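Local coordinates for inositol 2-dehydrogenase (Sinorhizobium meliloti, PDB 4HKT), which catalyses the NAD-dependent oxidation of myo-inositol to scyllo-inosose, the first step of myo-inositol degradation, at residues 169-181 with 307-319. Residues are numbered along the deposited sequence; the frame is centred on the assembly and turned at random.
Sequences FRDMTIHDFDMAR and DGLAALALADAAV. With EDO (1,2-ethanediol), chain X; EDO (1,2-ethanediol), chain S.
The F177 ring has L314 CB over one face, a CH-pi contact 4.0 Å from its centroid, and T173 CG2 of its own helix over the other. A318 CB lies 3.8 Å from the centroid of the F169 ring, likewise CH-pi. The R170 guanidinium has V319 CG2 above one face and D316 OD1 at its edge, in plane; that of R181 lies between A310 CB and a 1,2-ethanediol, probably from the crystallisation liquor, with D307 OD1 at its edge.

The axes of 169-181 and 307-319 come within 8.4 Å at 117°, and A311, A315 and A318 admit F177 as a knob into the hole they form with L314. With CG anti to the carbonyl carbon and the chain extended to NE, R170 spans A315 and L312 to form a salt bridge with D316 OD1, 2.7 Å from NE (151° at the hydrogen), plus a weak bond from NH2. R181 NH1 makes a straighter salt bridge to D307 OD1 (2.9 Å, 163°), while its NH2 pairs with E187. A leucine in place of R170 would probably leave D316 without this charge partner and G166 O without its NH1 bond.

D178 OD1, salt-bridged to R124, and D307 O both accept from a water that R181 NH1 donates to. Helix 168-184 also packs on the C-terminal domain's sheet, F169 touching V212 and V214, F177 touching I226. R170-D316 and R181-D307 thus flank an apolar seam of F169, F177 and alanines.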
loop_
_atom_site.group_PDB
_atom_site.type_symbol
_atom_site.label_atom_id
_atom_site.label_comp_id
_atom_site.label_asym_id
_atom_site.label_seq_id
_atom_site.Cartn_x
_atom_site.Cartn_y
_atom_site.Cartn_z
ATOM N N PHE B 169 -31.114 -7.939 4.165
ATOM C CA PHE B 169 -31.208 -7.011 3.015
ATOM C C PHE B 169 -31.764 -5.668 3.428
ATOM O O PHE B 169 -31.278 -4.635 2.988
ATOM C CB PHE B 169 -32.038 -7.615 1.911
ATOM C CG PHE B 169 -31.380 -8.817 1.254
ATOM C CD1 PHE B 169 -30.172 -8.670 0.574
ATOM C CD2 PHE B 169 -31.977 -10.068 1.291
ATOM C CE1 PHE B 169 -29.574 -9.747 -0.046
ATOM C CE2 PHE B 169 -31.374 -11.158 0.682
ATOM C CZ PHE B 169 -30.169 -10.995 0.003
ATOM N N ARG B 170 -32.783 -5.692 4.289
ATOM C CA ARG B 170 -33.399 -4.467 4.800
ATOM C C ARG B 170 -32.559 -3.776 5.861
ATOM O O ARG B 170 -32.614 -2.561 5.994
ATOM C CB ARG B 170 -34.817 -4.740 5.303
ATOM C CG ARG B 170 -35.711 -5.331 4.229
ATOM C CD ARG B 170 -37.194 -5.309 4.598
ATOM N NE ARG B 170 -38.055 -5.928 3.583
ATOM C CZ ARG B 170 -38.346 -7.218 3.490
ATOM N NH1 ARG B 170 -37.843 -8.083 4.349
ATOM N NH2 ARG B 170 -39.154 -7.649 2.505
ATOM N N ASP B 171 -31.767 -4.541 6.600
ATOM C CA ASP B 171 -31.068 -4.010 7.766
ATOM C C ASP B 171 -29.633 -3.616 7.475
ATOM O O ASP B 171 -29.151 -2.610 8.030
ATOM C CB ASP B 171 -31.082 -4.982 8.938
ATOM C CG ASP B 171 -30.381 -4.417 10.179
ATOM O OD1 ASP B 171 -30.953 -3.498 10.782
ATOM O OD2 ASP B 171 -29.279 -4.882 10.561
HETATM N N MSE B 172 -28.934 -4.405 6.653
HETATM C CA MSE B 172 -27.511 -4.174 6.388
HETATM C C MSE B 172 -27.311 -3.714 4.961
HETATM O O MSE B 172 -26.764 -2.639 4.705
HETATM C CB MSE B 172 -26.768 -5.481 6.607
HETATM C CG MSE B 172 -25.277 -5.335 6.341
HETATM SE SE MSE B 172 -24.333 -7.030 6.651
HETATM C CE MSE B 172 -22.627 -6.256 6.108
ATOM N N THR B 173 -27.786 -4.507 4.022
ATOM C CA THR B 173 -27.506 -4.241 2.608
ATOM C C THR B 173 -28.142 -2.958 2.111
ATOM O O THR B 173 -27.725 -2.367 1.121
ATOM C CB THR B 173 -27.997 -5.402 1.756
ATOM O OG1 THR B 173 -27.716 -6.613 2.436
ATOM C CG2 THR B 173 -27.249 -5.400 0.415
ATOM N N ILE B 174 -29.174 -2.525 2.825
ATOM C CA ILE B 174 -29.810 -1.264 2.557
ATOM C C ILE B 174 -28.829 -0.088 2.353
ATOM O O ILE B 174 -29.011 0.710 1.455
ATOM C CB ILE B 174 -30.945 -0.966 3.610
ATOM C CG1 ILE B 174 -31.859 0.137 3.091
ATOM C CG2 ILE B 174 -30.398 -0.625 4.968
ATOM C CD1 ILE B 174 -33.195 0.231 3.797
ATOM N N HIS B 175 -27.805 0.027 3.180
ATOM C CA HIS B 175 -26.774 1.029 3.004
ATOM C C HIS B 175 -26.036 0.880 1.652
ATOM O O HIS B 175 -25.714 1.876 1.011
ATOM C CB HIS B 175 -25.726 0.895 4.092
ATOM C CG HIS B 175 -26.164 1.408 5.414
ATOM N ND1 HIS B 175 -26.367 2.751 5.651
ATOM C CD2 HIS B 175 -26.368 0.776 6.585
ATOM C CE1 HIS B 175 -26.716 2.919 6.912
ATOM N NE2 HIS B 175 -26.725 1.739 7.499
ATOM N N ASP B 176 -25.777 -0.360 1.272
ATOM C CA ASP B 176 -25.098 -0.670 0.003
ATOM C C ASP B 176 -25.973 -0.474 -1.203
ATOM O O ASP B 176 -25.465 -0.047 -2.223
ATOM C CB ASP B 176 -24.531 -2.056 0.008
ATOM C CG ASP B 176 -23.571 -2.274 1.160
ATOM O OD1 ASP B 176 -22.626 -1.481 1.330
ATOM O OD2 ASP B 176 -23.803 -3.217 1.936
ATOM N N PHE B 177 -27.279 -0.752 -1.100
ATOM C CA PHE B 177 -28.205 -0.337 -2.148
ATOM C C PHE B 177 -28.192 1.182 -2.365
ATOM O O PHE B 177 -28.154 1.645 -3.500
ATOM C CB PHE B 177 -29.619 -0.801 -1.885
ATOM C CG PHE B 177 -29.777 -2.300 -1.799
ATOM C CD1 PHE B 177 -29.287 -3.128 -2.778
ATOM C CD2 PHE B 177 -30.466 -2.867 -0.757
ATOM C CE1 PHE B 177 -29.447 -4.524 -2.700
ATOM C CE2 PHE B 177 -30.644 -4.227 -0.667
ATOM C CZ PHE B 177 -30.149 -5.075 -1.643
ATOM N N ASP B 178 -28.287 1.948 -1.281
ATOM C CA ASP B 178 -28.116 3.396 -1.388
ATOM C C ASP B 178 -26.770 3.819 -2.020
ATOM O O ASP B 178 -26.744 4.661 -2.921
ATOM C CB ASP B 178 -28.298 4.103 -0.057
ATOM C CG ASP B 178 -28.186 5.588 -0.220
ATOM O OD1 ASP B 178 -29.083 6.179 -0.836
ATOM O OD2 ASP B 178 -27.169 6.177 0.213
HETATM N N MSE B 179 -25.682 3.245 -1.551
HETATM C CA MSE B 179 -24.353 3.493 -2.133
HETATM C C MSE B 179 -24.311 3.186 -3.615
HETATM O O MSE B 179 -23.779 3.956 -4.412
HETATM C CB MSE B 179 -23.321 2.712 -1.333
HETATM C CG MSE B 179 -21.873 2.891 -1.785
HETATM SE SE MSE B 179 -21.287 4.774 -1.670
HETATM C CE MSE B 179 -21.424 4.941 0.277
ATOM N N ALA B 180 -24.916 2.082 -4.030
ATOM C CA ALA B 180 -24.982 1.760 -5.431
ATOM C C ALA B 180 -25.693 2.805 -6.244
ATOM O O ALA B 180 -25.204 3.217 -7.300
ATOM C CB ALA B 180 -25.608 0.367 -5.645
ATOM N N ARG B 181 -26.825 3.299 -5.750
ATOM C CA ARG B 181 -27.531 4.377 -6.443
ATOM C C ARG B 181 -26.676 5.665 -6.488
ATOM O O ARG B 181 -26.643 6.373 -7.518
ATOM C CB ARG B 181 -28.886 4.666 -5.761
ATOM C CG ARG B 181 -29.942 3.586 -6.006
ATOM C CD ARG B 181 -31.256 3.908 -5.312
ATOM N NE ARG B 181 -31.878 5.042 -5.932
ATOM C CZ ARG B 181 -31.935 6.286 -5.453
ATOM N NH1 ARG B 181 -31.445 6.645 -4.267
ATOM N NH2 ARG B 181 -32.512 7.201 -6.203
ATOM N N ASP B 307 -34.911 8.634 -1.305
ATOM C CA ASP B 307 -33.721 7.777 -1.305
ATOM C C ASP B 307 -33.912 6.644 -0.318
ATOM O O ASP B 307 -33.508 5.520 -0.599
ATOM C CB ASP B 307 -32.433 8.551 -0.990
ATOM C CG ASP B 307 -32.051 9.550 -2.090
ATOM O OD1 ASP B 307 -32.190 9.239 -3.296
ATOM O OD2 ASP B 307 -31.645 10.687 -1.732
ATOM N N GLY B 308 -34.545 6.906 0.831
ATOM C CA GLY B 308 -34.871 5.796 1.768
ATOM C C GLY B 308 -35.833 4.777 1.153
ATOM O O GLY B 308 -35.681 3.569 1.317
ATOM N N LEU B 309 -36.825 5.270 0.438
ATOM C CA LEU B 309 -37.764 4.411 -0.226
ATOM C C LEU B 309 -37.080 3.567 -1.312
ATOM O O LEU B 309 -37.329 2.361 -1.439
ATOM C CB LEU B 309 -38.889 5.250 -0.844
ATOM C CG LEU B 309 -39.935 4.474 -1.661
ATOM C CD1 LEU B 309 -40.541 3.395 -0.803
ATOM C CD2 LEU B 309 -41.014 5.396 -2.211
ATOM N N ALA B 310 -36.250 4.217 -2.133
ATOM C CA ALA B 310 -35.554 3.520 -3.211
ATOM C C ALA B 310 -34.671 2.362 -2.722
ATOM O O ALA B 310 -34.662 1.273 -3.327
ATOM C CB ALA B 310 -34.719 4.529 -4.010
ATOM N N ALA B 311 -33.946 2.570 -1.629
ATOM C CA ALA B 311 -33.093 1.534 -1.072
ATOM C C ALA B 311 -33.901 0.356 -0.524
ATOM O O ALA B 311 -33.529 -0.783 -0.689
ATOM C CB ALA B 311 -32.174 2.132 -0.027
ATOM N N LEU B 312 -35.036 0.640 0.090
ATOM C CA LEU B 312 -35.921 -0.395 0.603
ATOM C C LEU B 312 -36.541 -1.197 -0.527
ATOM O O LEU B 312 -36.599 -2.398 -0.416
ATOM C CB LEU B 312 -37.014 0.228 1.463
ATOM C CG LEU B 312 -38.006 -0.747 2.065
ATOM C CD1 LEU B 312 -37.316 -1.647 3.063
ATOM C CD2 LEU B 312 -39.157 0.007 2.716
ATOM N N ALA B 313 -36.909 -0.539 -1.623
ATOM C CA ALA B 313 -37.487 -1.239 -2.770
ATOM C C ALA B 313 -36.443 -2.190 -3.364
ATOM O O ALA B 313 -36.771 -3.296 -3.756
ATOM C CB ALA B 313 -38.028 -0.263 -3.808
ATOM N N LEU B 314 -35.170 -1.776 -3.365
ATOM C CA LEU B 314 -34.110 -2.684 -3.799
ATOM C C LEU B 314 -33.983 -3.850 -2.835
ATOM O O LEU B 314 -33.829 -4.985 -3.282
ATOM C CB LEU B 314 -32.769 -1.981 -3.959
ATOM C CG LEU B 314 -32.800 -0.884 -5.038
ATOM C CD1 LEU B 314 -31.627 0.053 -4.937
ATOM C CD2 LEU B 314 -32.856 -1.432 -6.435
ATOM N N ALA B 315 -34.031 -3.581 -1.517
ATOM C CA ALA B 315 -33.971 -4.679 -0.559
ATOM C C ALA B 315 -35.140 -5.653 -0.763
ATOM O O ALA B 315 -34.934 -6.879 -0.745
ATOM C CB ALA B 315 -33.905 -4.171 0.896
ATOM N N ASP B 316 -36.345 -5.126 -0.934
ATOM C CA ASP B 316 -37.542 -5.988 -1.100
ATOM C C ASP B 316 -37.382 -6.897 -2.354
ATOM O O ASP B 316 -37.725 -8.103 -2.321
ATOM C CB ASP B 316 -38.816 -5.150 -1.246
ATOM C CG ASP B 316 -39.276 -4.490 0.056
ATOM O OD1 ASP B 316 -38.923 -4.935 1.170
ATOM O OD2 ASP B 316 -40.011 -3.490 -0.046
ATOM N N ALA B 317 -36.878 -6.292 -3.443
ATOM C CA ALA B 317 -36.569 -7.024 -4.645
ATOM C C ALA B 317 -35.501 -8.077 -4.393
ATOM O O ALA B 317 -35.639 -9.183 -4.897
ATOM C CB ALA B 317 -36.168 -6.090 -5.796
ATOM N N ALA B 318 -34.449 -7.756 -3.621
ATOM C CA ALA B 318 -33.461 -8.781 -3.264
ATOM C C ALA B 318 -34.041 -9.984 -2.524
ATOM O O ALA B 318 -33.650 -11.098 -2.805
ATOM C CB ALA B 318 -32.263 -8.210 -2.479
ATOM N N VAL B 319 -34.955 -9.751 -1.593
ATOM C CA VAL B 319 -35.597 -10.806 -0.824
ATOM C C VAL B 319 -36.369 -11.749 -1.764
ATOM O O VAL B 319 -36.220 -12.969 -1.655
ATOM C CB VAL B 319 -36.551 -10.193 0.242
ATOM C CG1 VAL B 319 -37.337 -11.243 1.013
ATOM C CG2 VAL B 319 -35.783 -9.342 1.287
HETATM C C1 EDO X . -26.478 -3.626 11.665
HETATM O O1 EDO X . -27.772 -3.858 12.222
HETATM C C2 EDO X . -26.541 -3.261 10.178
HETATM O O2 EDO X . -25.287 -3.566 9.564
HETATM C C1 EDO S . -28.102 9.908 -6.833
HETATM O O1 EDO S . -27.104 10.517 -6.004
HETATM C C2 EDO S . -28.905 8.861 -6.042
HETATM O O2 EDO S . -29.376 9.396 -4.785
HETATM O O HOH W 1 -31.189 5.038 -1.979
HETATM O O HOH W 2 -31.556 10.400 -6.125
#